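Local coordinates for penicillin-binding protein (Bacillus halodurans, PDB 3TG9), which probably acts as a serine penicillin-binding protein of the beta-lactamase family, forming an acyl-enzyme with beta-lactams or related peptides, at residues L203-I206 with S212-T215; K239-L244 with S300-T305; G308-C313 with A325-L330. All coordinates share one frame; numbering follows the deposited sequence.

Contact 1 of 3, residues L203-I206 with S212-T215; sequences LGYI and SWKT
A short antiparallel beta hairpin brings Tyr205 and Ile206 of strand 205-207 against Trp213, Lys214 and Thr215 of strand 213-215. Ile206 and Lys214 form the hydrogen-bonded pair. Ile206 N gives a bond of 2.8 Å to Lys214 O. Lys214 N returns a bond of 3.0 Å to Ile206 O. Tyr205 and Thr215 form the next, non-hydrogen-bonded pair. Here Thr215 CA makes a CA-H...O contact with Gly204 O, 3.1 Å long. On the face of Tyr205, the methyl CG2 of Thr215 lies 3.5 Å from Tyr205 CE1. The Tyr205 ring also turns its CD1-CE1 edge toward the face of the Trp213 six-membered ring. This is a T-shaped stack, with planes at 86° and centroids 5.1 Å apart. Trp213 reaches it because CG sits between its backbone N and carbonyl carbon (chi1 66°). Beyond the hairpin, Arg39 makes a cation-pi contact with Trp213, and its backbone N bonds to Tyr205 OH. On the other face, the extended Lys214 chain passes Ile206, its CE 3.8 Å from Ile206 CD1, and NZ forms a salt bridge to Glu116. The two backbone bonds thus fix the strand register, while the T-shaped stack and the bond from Arg39 N to Tyr205 OH probably restrict the Tyr205 ring.

Contact 2 of 3, residues K239-L244 with S300-T305; sequences KLWLAL and SAFYPT
Trp241 of helix 234-245 lies against Ser300, Ala301 and Phe302 of strand 296-303, and its indole fills the tight part of the contact. NE1 donates a hydrogen bond to Ser300 OG over 3.0 Å, with 158° at the hydrogen. The oxygen sits only 5° out of the indole plane, so the N-H is well aimed. The same hydroxyl has a second partner, Val310 on the next strand. One face of the indole lies over the strand. Phe302 CB makes a CH-pi contact with the six-membered ring, 4.0 Å from its centroid, and comes within 3.6 Å of Trp241 CE3. Phe302 CG is anti to the backbone N, which carries its ring away past the indole and leaves CB over the indole face. Ala301 adds its backbone carbonyl carbon over the same face, while its methyl points away. The looser side begins at Leu242. Its CD2 stays 5.3 Å from Phe302 CE2, the nearest atom of 300-305, and it packs on Ile309 instead. Toward solvent, the strand runs out into partly exposed Pro304 and exposed Thr305. A helix packed on the central antiparallel sheet, here with the axes of segments 239-244 and 300-303 at 38°, is a feature of the alpha/beta domain of the serine beta-lactamase and penicillin-binding protein fold.

Contact 3 of 3, residues G308-C313 with A325-L330; sequences GIVVVC and AAIEAL
Ile327 of the C-terminal helix 320-330 packs on Val310 and Val312 of strand 308-314, joining that helix to the central antiparallel sheet. Going along the helix from Ala325, the backbone bond from Ala329 N to Ala325 O, 3.1 Å long, spans the turn that carries Ile327. Ala326 follows and turns to Ile10 of the N-terminal helix 7-13. Ile327 comes next and points toward the strand. Its methyl branch CG2 lies 3.7 Å from Val310 CG2 and 3.9 Å from Val310 CG1, so it meets both branches of the valine. The other branch runs on through CG1 to CD1, fully extended with chi2 -179°. Ile327 CD1 lies 4.0 Å from Val310 CG1 and 4.2 Å from Val312 CG2. The isoleucine therefore covers two valines, two residues apart, whose side chains lie on the same face of the sheet. Val310 has CG1 anti to its own backbone N (chi1 179°), an orientation that leaves both methyls facing Ile327. Ala20 and Met22 on the neighbouring strand 18-24, with Leu7 and Ile10 of helix 7-13, close round the same side chain. Glu328, the next residue, takes no direct part in this packing and turns to polar partners, with a salt bridge from its OE1 to Lys286 NZ and a further tie to Tyr303. The contact between strand and helix is purely apolar and is made by methyl groups of three buried residues. Its cohesion rests on van der Waals packing and the exclusion of water, while Glu328, at the side of the helix, adds polar ties to the sheet.

Contacts 2 and 3 lie on adjacent strands, 296-303 and 308-314, of one antiparallel sheet, with centres 12 Å apart. Helix 234-245 and helix 320-330 cover opposite faces of this sheet. Two probable hydrogen bonds join the contacts: Ser300 OG to Val310 O, 2.7 Å, and Tyr303 OH to Glu328 OE1, also 2.7 Å. Contact 1 stands apart in a separate hairpin. Its nearest atoms are about 17 Å from contact 2 and about 10 Å from contact 3. This hairpin also meets the second subunit, which touches neither of the others. The probable catalytic SxxK motif, Ser55 and Lys58 with Tyr152, belongs to none of the three.

Contact 1 of 3, residues L203-I206 with S212-T215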
# COMPACT_ATOMS: atom_id res chain seq x y z
N LEU B 203 2.51 5.32 -9.44
CA LEU B 203 2.14 4.04 -8.84
C LEU B 203 2.38 2.96 -9.88
O LEU B 203 2.29 3.21 -11.09
CB LEU B 203 0.67 4.04 -8.38
CG LEU B 203 0.36 4.71 -7.03
CD1 LEU B 203 0.87 6.13 -7.03
CD2 LEU B 203 -1.12 4.69 -6.69
N GLY B 204 2.70 1.75 -9.41
CA GLY B 204 2.99 0.64 -10.30
C GLY B 204 1.78 -0.23 -10.49
O GLY B 204 1.21 -0.74 -9.52
N TYR B 205 1.35 -0.40 -11.74
CA TYR B 205 0.12 -1.12 -12.00
C TYR B 205 0.36 -2.54 -12.52
O TYR B 205 1.19 -2.77 -13.43
CB TYR B 205 -0.79 -0.31 -12.93
CG TYR B 205 -1.27 0.96 -12.27
CD1 TYR B 205 -2.45 0.98 -11.52
CD2 TYR B 205 -0.53 2.13 -12.36
CE1 TYR B 205 -2.88 2.14 -10.90
CE2 TYR B 205 -0.96 3.30 -11.73
CZ TYR B 205 -2.14 3.29 -11.00
OH TYR B 205 -2.56 4.44 -10.38
N ILE B 206 -0.36 -3.47 -11.91
CA ILE B 206 -0.31 -4.88 -12.26
C ILE B 206 -1.62 -5.26 -12.93
O ILE B 206 -2.70 -5.05 -12.37
CB ILE B 206 -0.18 -5.78 -11.02
CG1 ILE B 206 1.01 -5.36 -10.15
CG2 ILE B 206 -0.07 -7.24 -11.43
CD1 ILE B 206 1.10 -6.14 -8.83
N SER B 212 -8.81 -7.42 -14.28
CA SER B 212 -8.71 -6.24 -13.42
C SER B 212 -7.28 -5.79 -13.18
O SER B 212 -6.33 -6.53 -13.46
CB SER B 212 -9.37 -6.53 -12.07
OG SER B 212 -8.62 -7.50 -11.35
N TRP B 213 -7.12 -4.57 -12.65
CA TRP B 213 -5.81 -4.13 -12.18
C TRP B 213 -5.67 -3.96 -10.67
O TRP B 213 -6.66 -3.94 -9.93
CB TRP B 213 -5.30 -2.89 -12.93
CG TRP B 213 -6.03 -1.57 -12.77
CD1 TRP B 213 -6.72 -0.90 -13.75
CD2 TRP B 213 -6.08 -0.72 -11.61
NE1 TRP B 213 -7.21 0.28 -13.27
CE2 TRP B 213 -6.84 0.42 -11.96
CE3 TRP B 213 -5.58 -0.82 -10.31
CZ2 TRP B 213 -7.11 1.46 -11.05
CZ3 TRP B 213 -5.85 0.21 -9.41
CH2 TRP B 213 -6.61 1.33 -9.79
N LYS B 214 -4.43 -3.86 -10.22
CA LYS B 214 -4.15 -3.51 -8.84
C LYS B 214 -2.79 -2.83 -8.81
O LYS B 214 -2.03 -2.95 -9.77
CB LYS B 214 -4.18 -4.73 -7.93
CG LYS B 214 -3.01 -5.69 -8.07
CD LYS B 214 -3.17 -6.89 -7.15
CE LYS B 214 -1.95 -7.81 -7.19
NZ LYS B 214 -2.06 -8.90 -6.18
N THR B 215 -2.50 -2.10 -7.75
CA THR B 215 -1.19 -1.48 -7.62
C THR B 215 -0.22 -2.44 -6.92
O THR B 215 -0.64 -3.42 -6.31
CB THR B 215 -1.26 -0.11 -6.91
OG1 THR B 215 -1.90 -0.26 -5.63
CG2 THR B 215 -2.06 0.86 -7.76

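Contact 2 of 3, residues K239-L244 with S300-T305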
# COMPACT_ATOMS: atom_id res chain seq x y z
N LYS B 239 21.22 12.01 -16.37
CA LYS B 239 22.30 12.64 -15.62
C LYS B 239 23.22 11.62 -14.98
O LYS B 239 24.40 11.90 -14.75
CB LYS B 239 21.76 13.57 -14.53
CG LYS B 239 21.04 14.81 -15.03
CD LYS B 239 20.65 15.72 -13.87
CE LYS B 239 19.61 16.75 -14.28
NZ LYS B 239 19.90 17.32 -15.64
N LEU B 240 22.69 10.44 -14.65
CA LEU B 240 23.51 9.43 -14.00
C LEU B 240 24.55 8.85 -14.96
O LEU B 240 25.71 8.64 -14.60
CB LEU B 240 22.67 8.32 -13.36
CG LEU B 240 23.61 7.25 -12.80
CD1 LEU B 240 23.32 6.85 -11.39
CD2 LEU B 240 23.73 6.05 -13.74
N TRP B 241 24.13 8.57 -16.19
CA TRP B 241 25.04 8.08 -17.22
C TRP B 241 26.11 9.14 -17.52
O TRP B 241 27.31 8.84 -17.58
CB TRP B 241 24.27 7.77 -18.50
CG TRP B 241 23.51 6.47 -18.49
CD1 TRP B 241 22.15 6.32 -18.58
CD2 TRP B 241 24.06 5.15 -18.42
NE1 TRP B 241 21.82 4.98 -18.55
CE2 TRP B 241 22.98 4.24 -18.46
CE3 TRP B 241 25.36 4.65 -18.32
CZ2 TRP B 241 23.16 2.86 -18.41
CZ3 TRP B 241 25.54 3.28 -18.27
CH2 TRP B 241 24.44 2.39 -18.32
N LEU B 242 25.67 10.38 -17.71
CA LEU B 242 26.57 11.50 -17.98
C LEU B 242 27.65 11.61 -16.91
O LEU B 242 28.84 11.58 -17.23
CB LEU B 242 25.78 12.80 -18.07
CG LEU B 242 24.86 12.86 -19.30
CD1 LEU B 242 24.07 14.16 -19.32
CD2 LEU B 242 25.66 12.70 -20.58
N ALA B 243 27.25 11.71 -15.65
CA ALA B 243 28.21 11.77 -14.55
C ALA B 243 29.16 10.58 -14.52
O ALA B 243 30.34 10.73 -14.21
CB ALA B 243 27.48 11.91 -13.22
N LEU B 244 28.64 9.39 -14.82
CA LEU B 244 29.48 8.19 -14.83
C LEU B 244 30.55 8.28 -15.93
O LEU B 244 31.74 8.11 -15.67
CB LEU B 244 28.63 6.92 -14.99
CG LEU B 244 29.36 5.57 -15.05
CD1 LEU B 244 30.12 5.28 -13.75
CD2 LEU B 244 28.38 4.43 -15.36
N SER B 300 17.62 1.18 -19.78
CA SER B 300 18.42 2.38 -20.00
C SER B 300 19.81 2.00 -20.49
O SER B 300 20.34 0.95 -20.11
CB SER B 300 18.50 3.20 -18.72
OG SER B 300 18.88 4.53 -19.00
N ALA B 301 20.40 2.85 -21.33
CA ALA B 301 21.65 2.51 -21.98
C ALA B 301 22.47 3.73 -22.37
O ALA B 301 21.93 4.81 -22.60
CB ALA B 301 21.38 1.65 -23.21
N PHE B 302 23.78 3.53 -22.44
CA PHE B 302 24.69 4.52 -22.97
C PHE B 302 25.40 3.92 -24.18
O PHE B 302 26.02 2.86 -24.09
CB PHE B 302 25.71 4.92 -21.91
CG PHE B 302 26.72 5.93 -22.39
CD1 PHE B 302 27.93 5.52 -22.91
CD2 PHE B 302 26.45 7.29 -22.32
CE1 PHE B 302 28.86 6.46 -23.35
CE2 PHE B 302 27.38 8.23 -22.76
CZ PHE B 302 28.58 7.81 -23.28
N TYR B 303 25.30 4.59 -25.32
CA TYR B 303 25.88 4.10 -26.55
C TYR B 303 27.18 4.85 -26.85
O TYR B 303 27.15 5.98 -27.34
CB TYR B 303 24.88 4.26 -27.69
CG TYR B 303 23.54 3.63 -27.39
CD1 TYR B 303 23.25 2.34 -27.81
CD2 TYR B 303 22.57 4.32 -26.69
CE1 TYR B 303 22.02 1.76 -27.54
CE2 TYR B 303 21.34 3.74 -26.40
CZ TYR B 303 21.07 2.46 -26.83
OH TYR B 303 19.85 1.89 -26.55
N PRO B 304 28.33 4.22 -26.55
CA PRO B 304 29.68 4.80 -26.66
C PRO B 304 29.96 5.39 -28.05
O PRO B 304 30.70 6.37 -28.17
CB PRO B 304 30.61 3.61 -26.42
CG PRO B 304 29.78 2.60 -25.68
CD PRO B 304 28.37 2.79 -26.18
N THR B 305 29.39 4.79 -29.08
CA THR B 305 29.63 5.23 -30.45
C THR B 305 29.12 6.65 -30.68
O THR B 305 29.87 7.53 -31.12
CB THR B 305 28.95 4.29 -31.46
OG1 THR B 305 29.77 3.12 -31.64
CG2 THR B 305 28.75 4.99 -32.79

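Contact 3 of 3, residues G308-C313 with A325-L330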
# COMPACT_ATOMS: atom_id res chain seq x y z
N GLY B 308 25.27 8.31 -27.16
CA GLY B 308 23.84 8.39 -26.98
C GLY B 308 23.42 7.89 -25.61
O GLY B 308 24.12 7.11 -24.99
N ILE B 309 22.28 8.39 -25.13
CA ILE B 309 21.67 7.92 -23.88
C ILE B 309 20.20 7.69 -24.14
O ILE B 309 19.52 8.55 -24.71
CB ILE B 309 21.82 8.95 -22.74
CG1 ILE B 309 23.29 9.15 -22.37
CG2 ILE B 309 21.05 8.50 -21.51
CD1 ILE B 309 23.51 10.29 -21.38
N VAL B 310 19.71 6.52 -23.74
CA VAL B 310 18.28 6.23 -23.79
C VAL B 310 17.80 5.83 -22.38
O VAL B 310 18.52 5.18 -21.63
CB VAL B 310 17.93 5.12 -24.82
CG1 VAL B 310 16.44 4.83 -24.81
CG2 VAL B 310 18.38 5.54 -26.21
N VAL B 311 16.62 6.28 -22.02
CA VAL B 311 16.03 5.93 -20.74
C VAL B 311 14.58 5.62 -20.99
O VAL B 311 13.86 6.45 -21.54
CB VAL B 311 16.12 7.08 -19.72
CG1 VAL B 311 15.55 6.66 -18.39
CG2 VAL B 311 17.57 7.55 -19.55
N VAL B 312 14.14 4.43 -20.64
CA VAL B 312 12.72 4.10 -20.70
C VAL B 312 12.21 3.69 -19.32
O VAL B 312 12.58 2.63 -18.80
CB VAL B 312 12.43 3.01 -21.74
CG1 VAL B 312 10.94 2.80 -21.88
CG2 VAL B 312 13.03 3.40 -23.10
N CYS B 313 11.39 4.55 -18.71
CA CYS B 313 10.75 4.25 -17.43
C CYS B 313 9.28 3.94 -17.67
O CYS B 313 8.62 4.63 -18.45
CB CYS B 313 10.89 5.43 -16.47
SG CYS B 313 12.57 5.80 -15.94
N ALA B 325 14.11 -0.66 -28.11
CA ALA B 325 14.56 -1.09 -29.43
C ALA B 325 14.15 -0.07 -30.50
O ALA B 325 14.96 0.28 -31.36
CB ALA B 325 14.01 -2.47 -29.76
N ALA B 326 12.91 0.39 -30.44
CA ALA B 326 12.40 1.39 -31.38
C ALA B 326 13.25 2.64 -31.38
O ALA B 326 13.43 3.27 -32.42
CB ALA B 326 10.96 1.73 -31.08
N ILE B 327 13.76 3.00 -30.21
CA ILE B 327 14.52 4.24 -30.05
C ILE B 327 15.97 4.08 -30.48
O ILE B 327 16.53 4.98 -31.12
CB ILE B 327 14.51 4.73 -28.59
CG1 ILE B 327 13.10 5.11 -28.14
CG2 ILE B 327 15.46 5.91 -28.43
CD1 ILE B 327 13.03 5.64 -26.69
N GLU B 328 16.60 2.97 -30.13
CA GLU B 328 18.01 2.80 -30.46
C GLU B 328 18.16 2.61 -31.97
O GLU B 328 19.23 2.86 -32.53
CB GLU B 328 18.65 1.67 -29.65
CG GLU B 328 18.03 0.31 -29.82
CD GLU B 328 18.77 -0.75 -29.01
OE1 GLU B 328 19.40 -0.40 -27.99
OE2 GLU B 328 18.71 -1.93 -29.39
N ALA B 329 17.08 2.19 -32.61
CA ALA B 329 17.00 2.15 -34.06
C ALA B 329 17.19 3.55 -34.64
O ALA B 329 18.00 3.74 -35.55
CB ALA B 329 15.65 1.59 -34.49
N LEU B 330 16.44 4.51 -34.11
CA LEU B 330 16.57 5.92 -34.49
C LEU B 330 18.03 6.35 -34.60
O LEU B 330 18.40 7.11 -35.49
CB LEU B 330 15.83 6.81 -33.49
CG LEU B 330 14.38 7.20 -33.78
CD1 LEU B 330 13.57 6.04 -34.35
CD2 LEU B 330 13.74 7.77 -32.53